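Local structure of lectin (Lotus tetragonolobus, 2EIG) at residues P78-F84 / A116-H122; Q98-I104 / S205-W209. The protein binds carbohydrate as a calcium- and manganese-containing seed lectin of the legume family, probably recognising L-fucosyl sugars. All coordinates share one frame; numbering follows the deposited sequence.

From the N terminus, the chain first reaches 78-84 at the start of strand 81-88, then the loop 98-104, then 116-122 at the end of strand 115-120, and much later 205-209 at the end of strand 199-208. Contact 1 closes the excursion between the first and third of these. Contact 2 starts within that excursion and ends far beyond it, so the two closures cross. Strand 81-88 lies between the other two strands in the seven-stranded sheet, and V83 N probably bonds to S205 O. Together the contacts join strand 115-120, which supplies metal ligands, its neighbour 81-88, strand 199-208 and the loop over the sheet.

Contact 1 (P78-F84 / A116-H122); sequences PTDGVVF and AVEFDSH. With MN (manganese (II) ion), chain F; CA (calcium ion), chain G.
The CG2 methyl of T79 lies alongside the imidazole of H122, 3.4 Å from ND1, both side chains pointing the same way. The H122 ring lies beside T79 and D80 because chi1 (176°) swings CG away from the backbone N, and water 1, in the ring plane, bridges ND1 to P78 O. Further along, V83 CG1 meets E118 CB at 3.4 Å and the two side chains cross obliquely. On the opposite face from V83 and E118 the F119 ring turns its edge to V82 O; it also meets the ring of F68 and M176 of strand 171-178. Antiparallel backbone bonds pair V82 with F119 and F84 with V117, and S121 N reaches D80 O from above its carbonyl plane at 3.1 Å. S121 OG turns instead to E214.

The E118 and D120 side chains, on the V83 side of the sheet, carry the metals. E118 OE2 binds manganese at 2.2 Å. D120 OD1 bridges manganese and calcium, and D120 OD2 both binds calcium at 2.5 Å and accepts H122 N. The metal bonds and this Asx turn together restrain the carboxylate's rotation, and the turn helps place H122 O, itself a calcium ligand at 2.4 Å. D127 binds both ions, N124 completes the calcium site and H135 the manganese site. Water 2 links calcium to D80, and D80 and G81 form a classic bulge opposite T207. A cis peptide before an aspartate, held by water to calcium beside a transition metal, is a hallmark of the legume lectin metal site.

Contact 2 (Q98-I104 / S205-W209); sequences QGGYLGI and SATTW
Two hydroxyls of strand 199-208, those of S205 and T207, reach across to carbonyls of the loop 98-104, which in this legume lectin fold lies across the metal-bearing sheet. S205 OG donates to L102 O and T207 OG1 to G99 O, each over a very short 2.5 Å. G99 O has a second donor in L102 N, from within its own turn, so the carbonyl is gripped from strand and loop alike. A chi1 of 50° aims OG1 of T207 at G99 O, while CG2, anti to the carbonyl carbon, lies 3.4 Å from G103 N. The L102 side chain crosses that of T207 at about a right angle, its CD2 nearest OG1, and I104 CG2 packs on S205 CB at 3.7 Å.

At the strand end Q98 CB packs against the edge of the W209 indole, near the ring plane. Having no side chain, G99 lets W209 CE3 come within 3.5 Å of its CA, and G103 likewise admits S205 OG to 3.4 Å from its CA; the positive phi of both also favours glycine.

The next shell fixes both partners. T208 OG1 bonds to T39 OG1 and N37 O, while R38 makes a cation-pi contact with W209. G103 O bonds to H42 NE2 and Y101 stacks on W126. The L102 side chain rests on E118, its nearest atoms about 5 Å from the manganese and calcium ions. Between the backbones, water 6 takes the N-H of G99 and donates to T208 O, with both the G99 N and T208 O bonds 2.7 Å long.

Contact 1 (P78-F84 / A116-H122)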
loop_
_atom_site.group_PDB
_atom_site.type_symbol
_atom_site.label_atom_id
_atom_site.label_comp_id
_atom_site.label_asym_id
_atom_site.label_seq_id
_atom_site.Cartn_x
_atom_site.Cartn_y
_atom_site.Cartn_z
ATOM N N PRO A 78 -12.969 14.882 28.091
ATOM C CA PRO A 78 -13.557 14.692 26.751
ATOM C C PRO A 78 -13.908 13.239 26.400
ATOM O O PRO A 78 -13.147 12.288 26.733
ATOM C CB PRO A 78 -12.470 15.177 25.791
ATOM C CG PRO A 78 -11.222 15.260 26.562
ATOM C CD PRO A 78 -11.522 15.142 28.045
ATOM N N THR A 79 -15.036 13.094 25.704
ATOM C CA THR A 79 -15.410 11.890 24.970
ATOM C C THR A 79 -16.550 12.255 24.039
ATOM O O THR A 79 -17.164 13.275 24.238
ATOM C CB THR A 79 -15.801 10.667 25.852
ATOM O OG1 THR A 79 -17.195 10.623 26.150
ATOM C CG2 THR A 79 -15.006 10.606 27.095
ATOM N N ASP A 80 -16.786 11.460 22.989
ATOM C CA ASP A 80 -15.948 10.298 22.680
ATOM C C ASP A 80 -15.221 10.457 21.371
ATOM O O ASP A 80 -14.194 9.878 21.151
ATOM C CB ASP A 80 -16.820 9.041 22.639
ATOM C CG ASP A 80 -16.833 8.306 23.965
ATOM O OD1 ASP A 80 -15.879 7.534 24.158
ATOM O OD2 ASP A 80 -17.782 8.519 24.778
ATOM N N GLY A 81 -15.807 11.186 20.450
ATOM C CA GLY A 81 -15.095 11.499 19.239
ATOM C C GLY A 81 -16.099 11.768 18.176
ATOM O O GLY A 81 -17.286 11.664 18.429
ATOM N N VAL A 82 -15.592 12.135 17.009
ATOM C CA VAL A 82 -16.400 12.295 15.819
ATOM C C VAL A 82 -15.652 11.538 14.702
ATOM O O VAL A 82 -14.418 11.523 14.646
ATOM C CB VAL A 82 -16.658 13.817 15.463
ATOM C CG1 VAL A 82 -15.339 14.628 15.383
ATOM C CG2 VAL A 82 -17.472 13.972 14.122
ATOM N N VAL A 83 -16.415 10.874 13.847
ATOM C CA VAL A 83 -15.840 10.186 12.705
ATOM C C VAL A 83 -16.425 10.640 11.398
ATOM O O VAL A 83 -17.577 10.993 11.362
ATOM C CB VAL A 83 -15.952 8.648 12.871
ATOM C CG1 VAL A 83 -15.643 8.291 14.351
ATOM C CG2 VAL A 83 -17.326 8.110 12.407
ATOM N N PHE A 84 -15.603 10.643 10.352
ATOM C CA PHE A 84 -16.071 10.551 9.006
ATOM C C PHE A 84 -16.176 9.058 8.620
ATOM O O PHE A 84 -15.242 8.280 8.837
ATOM C CB PHE A 84 -15.139 11.261 8.001
ATOM C CG PHE A 84 -15.578 11.059 6.566
ATOM C CD1 PHE A 84 -16.629 11.826 6.029
ATOM C CD2 PHE A 84 -15.027 10.051 5.791
ATOM C CE1 PHE A 84 -17.062 11.617 4.737
ATOM C CE2 PHE A 84 -15.439 9.831 4.500
ATOM C CZ PHE A 84 -16.452 10.625 3.948
ATOM N N ALA A 116 -14.303 4.081 8.488
ATOM C CA ALA A 116 -14.350 5.327 9.203
ATOM C C ALA A 116 -12.943 5.898 9.449
ATOM O O ALA A 116 -11.972 5.152 9.547
ATOM C CB ALA A 116 -15.091 5.124 10.539
ATOM N N VAL A 117 -12.861 7.226 9.447
ATOM C CA VAL A 117 -11.763 7.976 9.981
ATOM C C VAL A 117 -12.277 8.658 11.272
ATOM O O VAL A 117 -13.146 9.547 11.248
ATOM C CB VAL A 117 -11.219 9.021 8.970
ATOM C CG1 VAL A 117 -10.033 9.821 9.597
ATOM C CG2 VAL A 117 -10.808 8.329 7.597
ATOM N N GLU A 118 -11.726 8.221 12.392
ATOM C CA GLU A 118 -12.194 8.644 13.693
ATOM C C GLU A 118 -11.237 9.638 14.290
ATOM O O GLU A 118 -10.027 9.589 14.102
ATOM C CB GLU A 118 -12.386 7.460 14.674
ATOM C CG GLU A 118 -11.051 6.784 14.988
ATOM C CD GLU A 118 -11.135 5.774 16.112
ATOM O OE1 GLU A 118 -12.028 4.925 16.136
ATOM O OE2 GLU A 118 -10.254 5.837 16.960
ATOM N N PHE A 119 -11.808 10.527 15.065
ATOM C CA PHE A 119 -11.059 11.535 15.764
ATOM C C PHE A 119 -11.572 11.200 17.152
ATOM O O PHE A 119 -12.656 11.580 17.555
ATOM C CB PHE A 119 -11.467 12.937 15.300
ATOM C CG PHE A 119 -11.076 13.250 13.878
ATOM C CD1 PHE A 119 -11.946 12.987 12.823
ATOM C CD2 PHE A 119 -9.806 13.780 13.589
ATOM C CE1 PHE A 119 -11.596 13.272 11.502
ATOM C CE2 PHE A 119 -9.452 14.075 12.277
ATOM C CZ PHE A 119 -10.341 13.823 11.220
ATOM N N ASP A 120 -10.775 10.456 17.876
ATOM C CA ASP A 120 -11.208 9.806 19.069
ATOM C C ASP A 120 -10.526 10.551 20.219
ATOM O O ASP A 120 -9.304 10.622 20.281
ATOM C CB ASP A 120 -10.750 8.334 18.995
ATOM C CG ASP A 120 -11.237 7.488 20.145
ATOM O OD1 ASP A 120 -11.289 6.255 20.004
ATOM O OD2 ASP A 120 -11.549 8.002 21.229
ATOM N N SER A 121 -11.338 11.097 21.122
ATOM C CA SER A 121 -10.841 11.989 22.181
ATOM C C SER A 121 -10.659 11.248 23.504
ATOM O O SER A 121 -10.370 11.851 24.501
ATOM C CB SER A 121 -11.851 13.111 22.382
ATOM O OG SER A 121 -13.152 12.594 22.602
ATOM N N HIS A 122 -10.968 9.957 23.539
ATOM C CA HIS A 122 -11.001 9.215 24.801
ATOM C C HIS A 122 -10.458 7.785 24.658
ATOM O O HIS A 122 -11.021 7.007 23.891
ATOM C CB HIS A 122 -12.438 9.129 25.319
ATOM C CG HIS A 122 -12.578 8.307 26.562
ATOM N ND1 HIS A 122 -12.250 8.788 27.808
ATOM C CD2 HIS A 122 -13.034 7.045 26.756
ATOM C CE1 HIS A 122 -12.480 7.853 28.713
ATOM N NE2 HIS A 122 -12.934 6.780 28.095
HETATM MN MN MN F . -10.065 4.795 18.874
HETATM CA CA CA G . -12.266 5.857 22.217
HETATM O O HOH W 1 -11.542 11.180 28.359
HETATM O O HOH W 2 -14.164 7.217 22.438
HETATM O O HOH W 3 -11.834 3.627 18.390
HETATM O O HOH W 4 -8.716 3.380 17.795
HETATM O O HOH W 5 -13.419 4.456 20.823
#

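Contact 2 (Q98-I104 / S205-W209)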
loop_
_atom_site.group_PDB
_atom_site.type_symbol
_atom_site.label_atom_id
_atom_site.label_comp_id
_atom_site.label_asym_id
_atom_site.label_seq_id
_atom_site.Cartn_x
_atom_site.Cartn_y
_atom_site.Cartn_z
ATOM N N GLN A 98 -23.258 3.443 21.667
ATOM C CA GLN A 98 -23.006 4.630 22.509
ATOM C C GLN A 98 -21.555 4.787 22.881
ATOM O O GLN A 98 -20.759 3.825 22.785
ATOM C CB GLN A 98 -23.912 4.654 23.746
ATOM C CG GLN A 98 -25.376 4.972 23.407
ATOM C CD GLN A 98 -26.178 5.221 24.657
ATOM O OE1 GLN A 98 -26.731 6.327 24.860
ATOM N NE2 GLN A 98 -26.192 4.225 25.547
ATOM N N GLY A 99 -21.201 5.999 23.318
ATOM C CA GLY A 99 -19.881 6.234 23.918
ATOM C C GLY A 99 -18.738 5.935 22.957
ATOM O O GLY A 99 -18.671 6.459 21.813
ATOM N N GLY A 100 -17.840 5.077 23.413
ATOM C CA GLY A 100 -16.611 4.791 22.690
ATOM C C GLY A 100 -16.807 4.017 21.388
ATOM O O GLY A 100 -15.840 3.895 20.611
ATOM N N TYR A 101 -18.014 3.481 21.194
ATOM C CA TYR A 101 -18.407 2.798 19.933
ATOM C C TYR A 101 -18.796 3.775 18.826
ATOM O O TYR A 101 -19.063 3.369 17.701
ATOM C CB TYR A 101 -19.496 1.783 20.173
ATOM C CG TYR A 101 -19.019 0.683 21.073
ATOM C CD1 TYR A 101 -18.079 -0.267 20.595
ATOM C CD2 TYR A 101 -19.433 0.616 22.420
ATOM C CE1 TYR A 101 -17.567 -1.261 21.426
ATOM C CE2 TYR A 101 -18.925 -0.390 23.272
ATOM C CZ TYR A 101 -17.998 -1.331 22.760
ATOM O OH TYR A 101 -17.468 -2.359 23.543
ATOM N N LEU A 102 -18.776 5.078 19.162
ATOM C CA LEU A 102 -18.792 6.176 18.179
ATOM C C LEU A 102 -20.018 6.277 17.281
ATOM O O LEU A 102 -20.008 7.032 16.317
ATOM C CB LEU A 102 -17.454 6.256 17.379
ATOM C CG LEU A 102 -16.248 6.645 18.259
ATOM C CD1 LEU A 102 -14.903 6.441 17.577
ATOM C CD2 LEU A 102 -16.301 8.121 18.808
ATOM N N GLY A 103 -21.096 5.595 17.641
ATOM C CA GLY A 103 -22.315 5.576 16.856
ATOM C C GLY A 103 -22.139 4.790 15.565
ATOM O O GLY A 103 -22.980 4.869 14.682
ATOM N N ILE A 104 -21.043 4.043 15.451
ATOM C CA ILE A 104 -20.762 3.276 14.206
ATOM C C ILE A 104 -20.681 1.761 14.433
ATOM O O ILE A 104 -20.862 0.973 13.519
ATOM C CB ILE A 104 -19.495 3.761 13.465
ATOM C CG1 ILE A 104 -18.232 3.676 14.360
ATOM C CG2 ILE A 104 -19.735 5.202 12.863
ATOM C CD1 ILE A 104 -16.947 4.214 13.745
ATOM N N SER A 205 -20.407 10.613 12.300
ATOM C CA SER A 205 -21.017 10.109 13.479
ATOM C C SER A 205 -20.210 10.615 14.655
ATOM O O SER A 205 -18.976 10.684 14.597
ATOM C CB SER A 205 -21.011 8.572 13.455
ATOM O OG SER A 205 -21.534 8.100 14.652
ATOM N N ALA A 206 -20.909 10.944 15.728
ATOM C CA ALA A 206 -20.259 11.456 16.931
ATOM C C ALA A 206 -21.026 11.042 18.158
ATOM O O ALA A 206 -22.224 10.911 18.110
ATOM C CB ALA A 206 -20.147 12.976 16.857
ATOM N N THR A 207 -20.331 10.802 19.268
ATOM C CA THR A 207 -20.975 10.417 20.494
ATOM C C THR A 207 -20.301 11.148 21.645
ATOM O O THR A 207 -19.175 11.598 21.545
ATOM C CB THR A 207 -20.817 8.894 20.828
ATOM O OG1 THR A 207 -19.426 8.555 20.706
ATOM C CG2 THR A 207 -21.670 8.040 19.920
ATOM N N THR A 208 -21.039 11.243 22.737
ATOM C CA THR A 208 -20.535 11.772 23.995
ATOM C C THR A 208 -21.128 10.811 25.028
ATOM O O THR A 208 -22.008 10.012 24.741
ATOM C CB THR A 208 -21.020 13.200 24.258
ATOM O OG1 THR A 208 -22.450 13.205 24.255
ATOM C CG2 THR A 208 -20.488 14.201 23.183
ATOM N N TRP A 209 -20.615 10.897 26.228
ATOM C CA TRP A 209 -20.929 9.913 27.228
ATOM C C TRP A 209 -21.506 10.676 28.446
ATOM O O TRP A 209 -22.166 11.720 28.295
ATOM C CB TRP A 209 -19.664 9.091 27.538
ATOM C CG TRP A 209 -19.885 7.879 28.346
ATOM C CD1 TRP A 209 -19.316 7.586 29.552
ATOM C CD2 TRP A 209 -20.757 6.787 28.036
ATOM N NE1 TRP A 209 -19.786 6.398 30.017
ATOM C CE2 TRP A 209 -20.669 5.874 29.107
ATOM C CE3 TRP A 209 -21.588 6.480 26.944
ATOM C CZ2 TRP A 209 -21.364 4.643 29.116
ATOM C CZ3 TRP A 209 -22.334 5.288 26.980
ATOM C CH2 TRP A 209 -22.200 4.378 28.054
HETATM O O HOH W 6 -23.121 7.953 23.329
#